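Local structure of soluble inorganic pyrophosphatase (Toxoplasma gondii, 5WRT) at residues R4-T9 / F15-S20; N48-I53 / M61-R66; Y90-A95 / S128-V133. The protein probably catalyses the magnesium-dependent hydrolysis of inorganic pyrophosphate to phosphate. All blocks are in the same frame, centred on the assembly; numbering follows the deposited sequence.

Contact 1 of 3, residues R4-T9 / F15-S20; sequences RLVSGT and FRVLLS
Leu5 N gives its hydrogen to Leu18 O at 2.7 Å, almost straight at 173°, and Leu18 N answers with a bond to Leu5 O. This is one of two hydrogen-bonded pairs in an antiparallel beta hairpin. The other joins Ser7 and Arg16, where the bond from Ser7 N to Arg16 O and the one from Arg16 N to Ser7 O are both 2.8 Å but more bent. Ser7 O takes a second, weaker approach, a CA-H...O contact from Phe15 CA at 3.3 Å, just where the strands run out.

On one face of the hairpin Arg4, Val6, Val17 and Leu19 emerge. Arg4 and Leu19 lie side by side, with Arg4 CG 3.8 Å from Leu19 CD2. Phe15 has its ring swung opposite its own backbone N (chi1 -175°), which brings Phe15 CE1 within 3.5 Å of Val6 CG1, while Phe15 CB meets Thr9 O at 3.2 Å. On the other face the CB atoms of Leu5 and Leu18 meet, and the branched end of Leu5 lies against Ser20 OG.

Strand 3-7 is an outer strand of a small three-stranded sheet, with 16-20 in the middle and 26-27 beyond. Backbone bonds link Val17 to Ile72 and Leu19 to Leu27, Arg4 packs on Pro132, and Leu18 rests on the loop at Pro71.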
loop_
_atom_site.group_PDB
_atom_site.type_symbol
_atom_site.label_atom_id
_atom_site.label_comp_id
_atom_site.label_asym_id
_atom_site.label_seq_id
_atom_site.Cartn_x
_atom_site.Cartn_y
_atom_site.Cartn_z
ATOM N N ARG A 4 -16.543 12.975 -22.186
ATOM C CA ARG A 4 -15.693 13.674 -21.231
ATOM C C ARG A 4 -15.204 14.986 -21.831
ATOM O O ARG A 4 -14.579 14.997 -22.898
ATOM C CB ARG A 4 -14.519 12.786 -20.820
ATOM C CG ARG A 4 -14.946 11.532 -20.073
ATOM C CD ARG A 4 -13.757 10.697 -19.631
ATOM N NE ARG A 4 -12.796 10.510 -20.711
ATOM C CZ ARG A 4 -12.844 9.493 -21.568
ATOM N NH1 ARG A 4 -13.807 8.586 -21.463
ATOM N NH2 ARG A 4 -11.939 9.383 -22.531
ATOM N N LEU A 5 -15.496 16.089 -21.146
ATOM C CA LEU A 5 -15.000 17.413 -21.513
ATOM C C LEU A 5 -13.857 17.759 -20.566
ATOM O O LEU A 5 -14.081 18.105 -19.403
ATOM C CB LEU A 5 -16.118 18.447 -21.454
ATOM C CG LEU A 5 -17.457 18.023 -22.062
ATOM C CD1 LEU A 5 -18.495 19.119 -21.883
ATOM C CD2 LEU A 5 -17.298 17.662 -23.538
ATOM N N VAL A 6 -12.635 17.654 -21.061
ATOM C CA VAL A 6 -11.447 17.867 -20.246
ATOM C C VAL A 6 -11.013 19.317 -20.388
ATOM O O VAL A 6 -10.960 19.864 -21.496
ATOM C CB VAL A 6 -10.323 16.898 -20.655
ATOM C CG1 VAL A 6 -9.105 17.093 -19.771
ATOM C CG2 VAL A 6 -10.814 15.458 -20.581
ATOM N N SER A 7 -10.691 19.941 -19.258
ATOM C CA SER A 7 -10.326 21.348 -19.218
ATOM C C SER A 7 -9.177 21.539 -18.240
ATOM O O SER A 7 -8.991 20.747 -17.313
ATOM C CB SER A 7 -11.517 22.228 -18.815
ATOM O OG SER A 7 -11.082 23.384 -18.124
ATOM N N GLY A 8 -8.402 22.594 -18.463
ATOM C CA GLY A 8 -7.219 22.833 -17.667
ATOM C C GLY A 8 -6.074 21.918 -18.060
ATOM O O GLY A 8 -6.117 21.198 -19.061
ATOM N N THR A 9 -5.027 21.953 -17.238
ATOM C CA THR A 9 -3.813 21.185 -17.477
ATOM C C THR A 9 -3.626 20.140 -16.386
ATOM O O THR A 9 -3.834 20.423 -15.201
ATOM C CB THR A 9 -2.585 22.111 -17.523
ATOM O OG1 THR A 9 -2.771 23.112 -18.532
ATOM C CG2 THR A 9 -1.318 21.321 -17.822
ATOM N N PHE A 15 -7.293 21.923 -13.561
ATOM C CA PHE A 15 -7.713 20.721 -14.264
ATOM C C PHE A 15 -9.106 20.316 -13.805
ATOM O O PHE A 15 -9.414 20.331 -12.610
ATOM C CB PHE A 15 -6.726 19.578 -14.029
ATOM C CG PHE A 15 -7.040 18.336 -14.816
ATOM C CD1 PHE A 15 -6.762 18.275 -16.171
ATOM C CD2 PHE A 15 -7.621 17.235 -14.208
ATOM C CE1 PHE A 15 -7.049 17.139 -16.905
ATOM C CE2 PHE A 15 -7.912 16.094 -14.937
ATOM C CZ PHE A 15 -7.626 16.048 -16.288
ATOM N N ARG A 16 -9.950 19.946 -14.764
ATOM C CA ARG A 16 -11.345 19.662 -14.469
ATOM C C ARG A 16 -11.917 18.795 -15.580
ATOM O O ARG A 16 -11.652 19.036 -16.760
ATOM C CB ARG A 16 -12.135 20.972 -14.324
ATOM C CG ARG A 16 -13.631 20.877 -14.570
ATOM C CD ARG A 16 -14.226 22.262 -14.828
ATOM N NE ARG A 16 -13.979 23.190 -13.726
ATOM C CZ ARG A 16 -14.932 23.793 -13.019
ATOM N NH1 ARG A 16 -16.210 23.570 -13.298
ATOM N NH2 ARG A 16 -14.607 24.623 -12.034
ATOM N N VAL A 17 -12.695 17.788 -15.195
ATOM C CA VAL A 17 -13.341 16.881 -16.137
ATOM C C VAL A 17 -14.847 16.992 -15.950
ATOM O O VAL A 17 -15.363 16.760 -14.849
ATOM C CB VAL A 17 -12.875 15.428 -15.949
ATOM C CG1 VAL A 17 -13.590 14.515 -16.929
ATOM C CG2 VAL A 17 -11.366 15.328 -16.123
ATOM N N LEU A 18 -15.544 17.342 -17.024
ATOM C CA LEU A 18 -16.992 17.452 -17.044
ATOM C C LEU A 18 -17.568 16.389 -17.968
ATOM O O LEU A 18 -16.900 15.921 -18.894
ATOM C CB LEU A 18 -17.437 18.844 -17.502
ATOM C CG LEU A 18 -17.130 19.990 -16.538
ATOM C CD1 LEU A 18 -16.815 21.268 -17.299
ATOM C CD2 LEU A 18 -18.297 20.207 -15.586
ATOM N N LEU A 19 -18.812 16.004 -17.706
ATOM C CA LEU A 19 -19.481 14.958 -18.463
ATOM C C LEU A 19 -20.643 15.542 -19.251
ATOM O O LEU A 19 -21.335 16.450 -18.779
ATOM C CB LEU A 19 -19.986 13.847 -17.541
ATOM C CG LEU A 19 -18.918 12.943 -16.928
ATOM C CD1 LEU A 19 -19.558 11.688 -16.380
ATOM C CD2 LEU A 19 -17.856 12.595 -17.957
ATOM N N SER A 20 -20.844 15.019 -20.457
ATOM C CA SER A 20 -21.969 15.404 -21.292
ATOM C C SER A 20 -22.490 14.172 -22.015
ATOM O O SER A 20 -21.755 13.204 -22.229
ATOM C CB SER A 20 -21.580 16.480 -22.314
ATOM O OG SER A 20 -20.576 16.005 -23.194
#

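Contact 2 of 3, residues N48-I53 / M61-R66; sequences NMVVEI and MEMQLR
Glu52 reaches across from strand 47-53 to the backbone of Met61-Met63, starting from a classic beta bulge in which Glu52 and Ile53 both face Tyr93. The strand belongs to the curled sheet that forms the barrel of this family I pyrophosphatase. Glu52 is seen to bind a magnesium ion in a structure of this protein; that ion is not bound to this chain here, though the side chain of Glu52 is about 4 Å, nearest atom, from a bound magnesium ion.

Going outward, CB of Glu52 packs 3.4 Å from Met61 O. CG continues from it opposite the carbonyl carbon (chi1 -65°), and the chain beyond is extended, which carries the carboxylate past Met61 to the CA of Glu62. At the tip the two oxygens part company. Glu52 OE2 accepts the N-H of Met63 N at 3.0 Å; the bond is nearly straight at the hydrogen, 168°, but the donor stands well above the carboxylate plane. Glu52 OE1 instead receives a hydrogen from a water oxygen 2.8 Å away, and the same water donates to Met61 O. One direct bond and one water bridge therefore restrain the rotation of the carboxylate beside the metal site, and they give partners to both the Met63 N-H and the Met61 carbonyl.

Aliphatic carbons of Ile53 and Met61 lie against backbone atoms of the opposite segment: Ile53 lays CG1 along the Met61 backbone, and Met61 CB sits 3.2 Å from Glu52 O. Farther on, Val50 and Met63 both pack on Ile72 of strand 72-74. Met63 crosses Glu52 at about a right angle, passing Met63 CG 3.4 Å from Glu52 OE2, and brings Met63 SD within 4.1 Å of Val50 CG1.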
loop_
_atom_site.group_PDB
_atom_site.type_symbol
_atom_site.label_atom_id
_atom_site.label_comp_id
_atom_site.label_asym_id
_atom_site.label_seq_id
_atom_site.Cartn_x
_atom_site.Cartn_y
_atom_site.Cartn_z
ATOM N N ASN A 48 -23.381 1.455 -12.597
ATOM C CA ASN A 48 -22.453 2.374 -13.233
ATOM C C ASN A 48 -21.457 2.896 -12.209
ATOM O O ASN A 48 -21.809 3.168 -11.057
ATOM C CB ASN A 48 -23.192 3.531 -13.906
ATOM C CG ASN A 48 -23.397 3.302 -15.392
ATOM O OD1 ASN A 48 -22.576 2.662 -16.053
ATOM N ND2 ASN A 48 -24.484 3.838 -15.929
ATOM N N MET A 49 -20.205 3.012 -12.632
ATOM C CA MET A 49 -19.134 3.530 -11.797
ATOM C C MET A 49 -18.549 4.765 -12.458
ATOM O O MET A 49 -18.180 4.725 -13.637
ATOM C CB MET A 49 -18.044 2.477 -11.582
ATOM C CG MET A 49 -16.697 3.055 -11.169
ATOM S SD MET A 49 -15.408 1.796 -11.062
ATOM C CE MET A 49 -14.092 2.719 -10.266
ATOM N N VAL A 50 -18.477 5.858 -11.707
ATOM C CA VAL A 50 -17.796 7.064 -12.160
ATOM C C VAL A 50 -16.351 6.959 -11.691
ATOM O O VAL A 50 -16.074 6.986 -10.489
ATOM C CB VAL A 50 -18.471 8.333 -11.624
ATOM C CG1 VAL A 50 -17.650 9.565 -11.985
ATOM C CG2 VAL A 50 -19.887 8.453 -12.171
ATOM N N VAL A 51 -15.431 6.828 -12.640
ATOM C CA VAL A 51 -14.018 6.676 -12.314
ATOM C C VAL A 51 -13.458 8.044 -11.951
ATOM O O VAL A 51 -13.475 8.969 -12.770
ATOM C CB VAL A 51 -13.245 6.054 -13.485
ATOM C CG1 VAL A 51 -11.770 5.913 -13.134
ATOM C CG2 VAL A 51 -13.846 4.708 -13.859
ATOM N N GLU A 52 -12.961 8.174 -10.722
ATOM C CA GLU A 52 -12.313 9.398 -10.269
ATOM C C GLU A 52 -10.794 9.285 -10.285
ATOM O O GLU A 52 -10.110 10.181 -10.789
ATOM C CB GLU A 52 -12.794 9.765 -8.858
ATOM C CG GLU A 52 -14.270 10.127 -8.769
ATOM C CD GLU A 52 -14.750 10.290 -7.335
ATOM O OE1 GLU A 52 -14.210 9.606 -6.439
ATOM O OE2 GLU A 52 -15.668 11.104 -7.103
ATOM N N ILE A 53 -10.252 8.198 -9.748
ATOM C CA ILE A 53 -8.806 8.015 -9.665
ATOM C C ILE A 53 -8.410 6.806 -10.503
ATOM O O ILE A 53 -8.763 5.669 -10.157
ATOM C CB ILE A 53 -8.349 7.865 -8.205
ATOM C CG1 ILE A 53 -8.593 9.170 -7.443
ATOM C CG2 ILE A 53 -6.884 7.464 -8.142
ATOM C CD1 ILE A 53 -8.371 9.061 -5.956
ATOM N N MET A 61 -8.331 12.854 -7.015
ATOM C CA MET A 61 -9.400 13.392 -7.844
ATOM C C MET A 61 -10.747 12.966 -7.280
ATOM O O MET A 61 -10.941 11.806 -6.908
ATOM C CB MET A 61 -9.253 12.907 -9.286
ATOM C CG MET A 61 -7.858 13.100 -9.861
ATOM S SD MET A 61 -7.374 14.830 -10.007
ATOM C CE MET A 61 -8.591 15.428 -11.173
ATOM N N GLU A 62 -11.689 13.905 -7.236
ATOM C CA GLU A 62 -13.013 13.630 -6.696
ATOM C C GLU A 62 -14.038 14.524 -7.372
ATOM O O GLU A 62 -13.721 15.627 -7.823
ATOM C CB GLU A 62 -13.081 13.869 -5.179
ATOM C CG GLU A 62 -12.275 12.912 -4.324
ATOM C CD GLU A 62 -12.274 13.307 -2.858
ATOM O OE1 GLU A 62 -12.612 14.471 -2.547
ATOM O OE2 GLU A 62 -11.938 12.447 -2.019
ATOM N N MET A 63 -15.271 14.030 -7.438
ATOM C CA MET A 63 -16.389 14.865 -7.856
ATOM C C MET A 63 -16.574 16.014 -6.873
ATOM O O MET A 63 -16.610 15.805 -5.656
ATOM C CB MET A 63 -17.666 14.031 -7.942
ATOM C CG MET A 63 -17.664 13.001 -9.060
ATOM S SD MET A 63 -19.248 12.157 -9.251
ATOM C CE MET A 63 -19.254 11.088 -7.813
ATOM N N GLN A 64 -16.694 17.232 -7.401
ATOM C CA GLN A 64 -16.884 18.427 -6.577
ATOM C C GLN A 64 -18.384 18.666 -6.450
ATOM O O GLN A 64 -19.013 19.297 -7.300
ATOM C CB GLN A 64 -16.163 19.623 -7.187
ATOM C CG GLN A 64 -14.662 19.420 -7.365
ATOM C CD GLN A 64 -13.958 19.093 -6.060
ATOM O OE1 GLN A 64 -14.116 19.798 -5.064
ATOM N NE2 GLN A 64 -13.176 18.020 -6.061
ATOM N N LEU A 65 -18.963 18.158 -5.360
ATOM C CA LEU A 65 -20.415 18.137 -5.215
ATOM C C LEU A 65 -21.020 19.528 -5.048
ATOM O O LEU A 65 -22.216 19.700 -5.303
ATOM C CB LEU A 65 -20.800 17.253 -4.027
ATOM C CG LEU A 65 -20.256 15.821 -4.065
ATOM C CD1 LEU A 65 -20.842 14.982 -2.938
ATOM C CD2 LEU A 65 -20.516 15.165 -5.416
ATOM N N ARG A 66 -20.231 20.523 -4.636
ATOM C CA ARG A 66 -20.763 21.875 -4.490
ATOM C C ARG A 66 -20.909 22.588 -5.827
ATOM O O ARG A 66 -21.746 23.488 -5.954
ATOM C CB ARG A 66 -19.876 22.704 -3.561
ATOM C CG ARG A 66 -20.065 22.399 -2.084
ATOM C CD ARG A 66 -19.050 23.145 -1.234
ATOM N NE ARG A 66 -18.973 24.561 -1.586
ATOM C CZ ARG A 66 -19.284 25.556 -0.761
ATOM N NH1 ARG A 66 -19.692 25.292 0.472
ATOM N NH2 ARG A 66 -19.183 26.816 -1.167
HETATM O O HOH W 1 -11.632 9.544 -5.423
#

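Contact 3 of 3, residues Y90-A95 / S128-V133; sequences YWNYGA and SEVLPV
Asn92 turns its CG opposite its own carbonyl carbon (chi1 -57°) and twists the amide by chi2 -70°, so that the flat end meets the backbone of Glu129-Leu131. Leu131 likewise sets CG anti to its carbonyl carbon, which lays CG and CD1 against the amide carbon of Asn92, and the two side chains cross at about a right angle. The contact joins strand 92-95, part of the curled barrel sheet of the pyrophosphatase fold, to the loop between strands 115-125 and 136-149.

The amide uses both its ends, taking the N-H of Leu131 and giving its own to the carbonyl of Glu129, two residues earlier. Leu131 N donates to Asn92 OD1 at 2.9 Å, coming from above the carbonyl plane. Asn92 ND2 donates to Glu129 O, also at 2.9 Å, and that oxygen lies only slightly out of the amide plane of Asn92. Each end has a further partner: OD1 also accepts from Lys55 N, and ND2 also gives a hydrogen to Glu125 OE1. Four bonds thus grip one buried amide, fix which end is oxygen and which nitrogen, and tie the loop to both the loop at Lys55 and the end of strand 115-125.

Leu131 also packs on Val51 of strand 47-53 and touches Arg161 of strand 152-161. Just before Asn92, Tyr90 and Trp91 face the second subunit: Trp91 meets Trp193 of that subunit edge-to-face, and Tyr90 OH bonds to its Ser87 OG. Back at the loop, Leu131 CG lies 3.7 Å from Asn92 CG, and Leu131 CB comes within 3.5 Å of Asn92 OD1, the oxygen that the Leu131 N-H bonds.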
loop_
_atom_site.group_PDB
_atom_site.type_symbol
_atom_site.label_atom_id
_atom_site.label_comp_id
_atom_site.label_asym_id
_atom_site.label_seq_id
_atom_site.Cartn_x
_atom_site.Cartn_y
_atom_site.Cartn_z
ATOM N N TYR A 90 -3.459 1.175 -6.830
ATOM C CA TYR A 90 -3.169 0.183 -7.857
ATOM C C TYR A 90 -4.414 -0.306 -8.585
ATOM O O TYR A 90 -4.337 -1.296 -9.319
ATOM C CB TYR A 90 -2.435 -1.013 -7.245
ATOM C CG TYR A 90 -1.231 -0.623 -6.423
ATOM C CD1 TYR A 90 -0.122 -0.039 -7.019
ATOM C CD2 TYR A 90 -1.202 -0.839 -5.050
ATOM C CE1 TYR A 90 0.981 0.322 -6.275
ATOM C CE2 TYR A 90 -0.102 -0.482 -4.295
ATOM C CZ TYR A 90 0.987 0.098 -4.915
ATOM O OH TYR A 90 2.087 0.457 -4.174
ATOM N N TRP A 91 -5.553 0.353 -8.397
ATOM C CA TRP A 91 -6.794 -0.054 -9.036
ATOM C C TRP A 91 -7.609 1.181 -9.384
ATOM O O TRP A 91 -7.497 2.221 -8.729
ATOM C CB TRP A 91 -7.608 -0.992 -8.132
ATOM C CG TRP A 91 -6.804 -2.135 -7.588
ATOM C CD1 TRP A 91 -6.644 -3.368 -8.152
ATOM C CD2 TRP A 91 -6.031 -2.143 -6.380
ATOM N NE1 TRP A 91 -5.826 -4.144 -7.369
ATOM C CE2 TRP A 91 -5.436 -3.416 -6.274
ATOM C CE3 TRP A 91 -5.787 -1.199 -5.378
ATOM C CZ2 TRP A 91 -4.613 -3.769 -5.205
ATOM C CZ3 TRP A 91 -4.970 -1.552 -4.317
ATOM C CH2 TRP A 91 -4.394 -2.826 -4.239
ATOM N N ASN A 92 -8.420 1.063 -10.435
ATOM C CA ASN A 92 -9.361 2.124 -10.763
ATOM C C ASN A 92 -10.321 2.340 -9.600
ATOM O O ASN A 92 -10.843 1.385 -9.017
ATOM C CB ASN A 92 -10.133 1.781 -12.036
ATOM C CG ASN A 92 -9.218 1.533 -13.217
ATOM O OD1 ASN A 92 -8.592 2.457 -13.736
ATOM N ND2 ASN A 92 -9.131 0.279 -13.645
ATOM N N TYR A 93 -10.547 3.605 -9.261
ATOM C CA TYR A 93 -11.267 3.956 -8.049
ATOM C C TYR A 93 -12.213 5.109 -8.336
ATOM O O TYR A 93 -11.874 6.031 -9.082
ATOM C CB TYR A 93 -10.283 4.328 -6.935
ATOM C CG TYR A 93 -10.911 4.689 -5.609
ATOM C CD1 TYR A 93 -11.409 3.705 -4.766
ATOM C CD2 TYR A 93 -10.972 6.011 -5.183
ATOM C CE1 TYR A 93 -11.975 4.028 -3.546
ATOM C CE2 TYR A 93 -11.533 6.343 -3.964
ATOM C CZ TYR A 93 -12.032 5.347 -3.149
ATOM O OH TYR A 93 -12.593 5.671 -1.935
ATOM N N GLY A 94 -13.397 5.055 -7.734
ATOM C CA GLY A 94 -14.391 6.083 -7.957
ATOM C C GLY A 94 -15.600 5.951 -7.058
ATOM O O GLY A 94 -15.471 5.599 -5.881
ATOM N N ALA A 95 -16.787 6.213 -7.601
ATOM C CA ALA A 95 -17.989 6.248 -6.785
ATOM C C ALA A 95 -19.195 5.860 -7.625
ATOM O O ALA A 95 -19.174 5.938 -8.857
ATOM C CB ALA A 95 -18.201 7.632 -6.160
ATOM N N SER A 128 -7.906 -5.063 -15.295
ATOM C CA SER A 128 -6.522 -4.823 -15.688
ATOM C C SER A 128 -6.335 -3.490 -16.404
ATOM O O SER A 128 -5.279 -2.863 -16.263
ATOM C CB SER A 128 -6.032 -5.964 -16.581
ATOM O OG SER A 128 -4.642 -5.853 -16.831
ATOM N N GLU A 129 -7.337 -3.040 -17.154
ATOM C CA GLU A 129 -7.199 -1.859 -17.996
ATOM C C GLU A 129 -7.315 -0.576 -17.179
ATOM O O GLU A 129 -8.163 -0.461 -16.289
ATOM C CB GLU A 129 -8.256 -1.891 -19.103
ATOM C CG GLU A 129 -8.671 -0.529 -19.635
ATOM C CD GLU A 129 -9.262 -0.611 -21.032
ATOM O OE1 GLU A 129 -10.092 0.255 -21.386
ATOM O OE2 GLU A 129 -8.909 -1.558 -21.770
ATOM N N VAL A 130 -6.451 0.391 -17.488
ATOM C CA VAL A 130 -6.507 1.708 -16.862
ATOM C C VAL A 130 -7.656 2.503 -17.467
ATOM O O VAL A 130 -7.742 2.663 -18.690
ATOM C CB VAL A 130 -5.174 2.452 -17.031
ATOM C CG1 VAL A 130 -5.220 3.789 -16.307
ATOM C CG2 VAL A 130 -4.026 1.601 -16.513
ATOM N N LEU A 131 -8.544 3.014 -16.603
ATOM C CA LEU A 131 -9.709 3.795 -16.984
ATOM C C LEU A 131 -9.445 5.284 -16.783
ATOM O O LEU A 131 -8.712 5.671 -15.870
ATOM C CB LEU A 131 -10.927 3.372 -16.157
ATOM C CG LEU A 131 -11.282 1.888 -16.251
ATOM C CD1 LEU A 131 -12.437 1.546 -15.324
ATOM C CD2 LEU A 131 -11.607 1.514 -17.689
ATOM N N PRO A 132 -10.020 6.145 -17.616
ATOM C CA PRO A 132 -9.701 7.573 -17.539
ATOM C C PRO A 132 -10.485 8.282 -16.444
ATOM O O PRO A 132 -11.526 7.815 -15.976
ATOM C CB PRO A 132 -10.105 8.087 -18.923
ATOM C CG PRO A 132 -11.262 7.221 -19.287
ATOM C CD PRO A 132 -10.946 5.852 -18.724
ATOM N N VAL A 133 -9.952 9.437 -16.034
ATOM C CA VAL A 133 -10.680 10.307 -15.119
ATOM C C VAL A 133 -11.990 10.722 -15.768
ATOM O O VAL A 133 -12.012 11.215 -16.903
ATOM C CB VAL A 133 -9.833 11.535 -14.751
ATOM C CG1 VAL A 133 -10.623 12.469 -13.850
ATOM C CG2 VAL A 133 -8.535 11.122 -14.089
#

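From the N terminus, contact 1 closes first, folding 4-9 and 15-20 into a hairpin with a five-residue connection. Contact 2 follows, closing the seven-residue link between 48-53 and 61-66, and contact 3 then spans 32 residues from 90-95 to 128-133. The three run in series; none nests or crosses. They nevertheless touch in space: Phe15 CD2 meets Met61 CE, Arg4 CD and Val17 CG1 lie near Val133 O, and Tyr93 O probably accepts both Glu52 N and Ile53 N. Strands 47-53 and 92-95 are neighbours in the barrel sheet, to which contact 2 joins strand 57-63 and contact 3 the loop between strands 115-125 and 136-149, while contact 1 sits at the periphery.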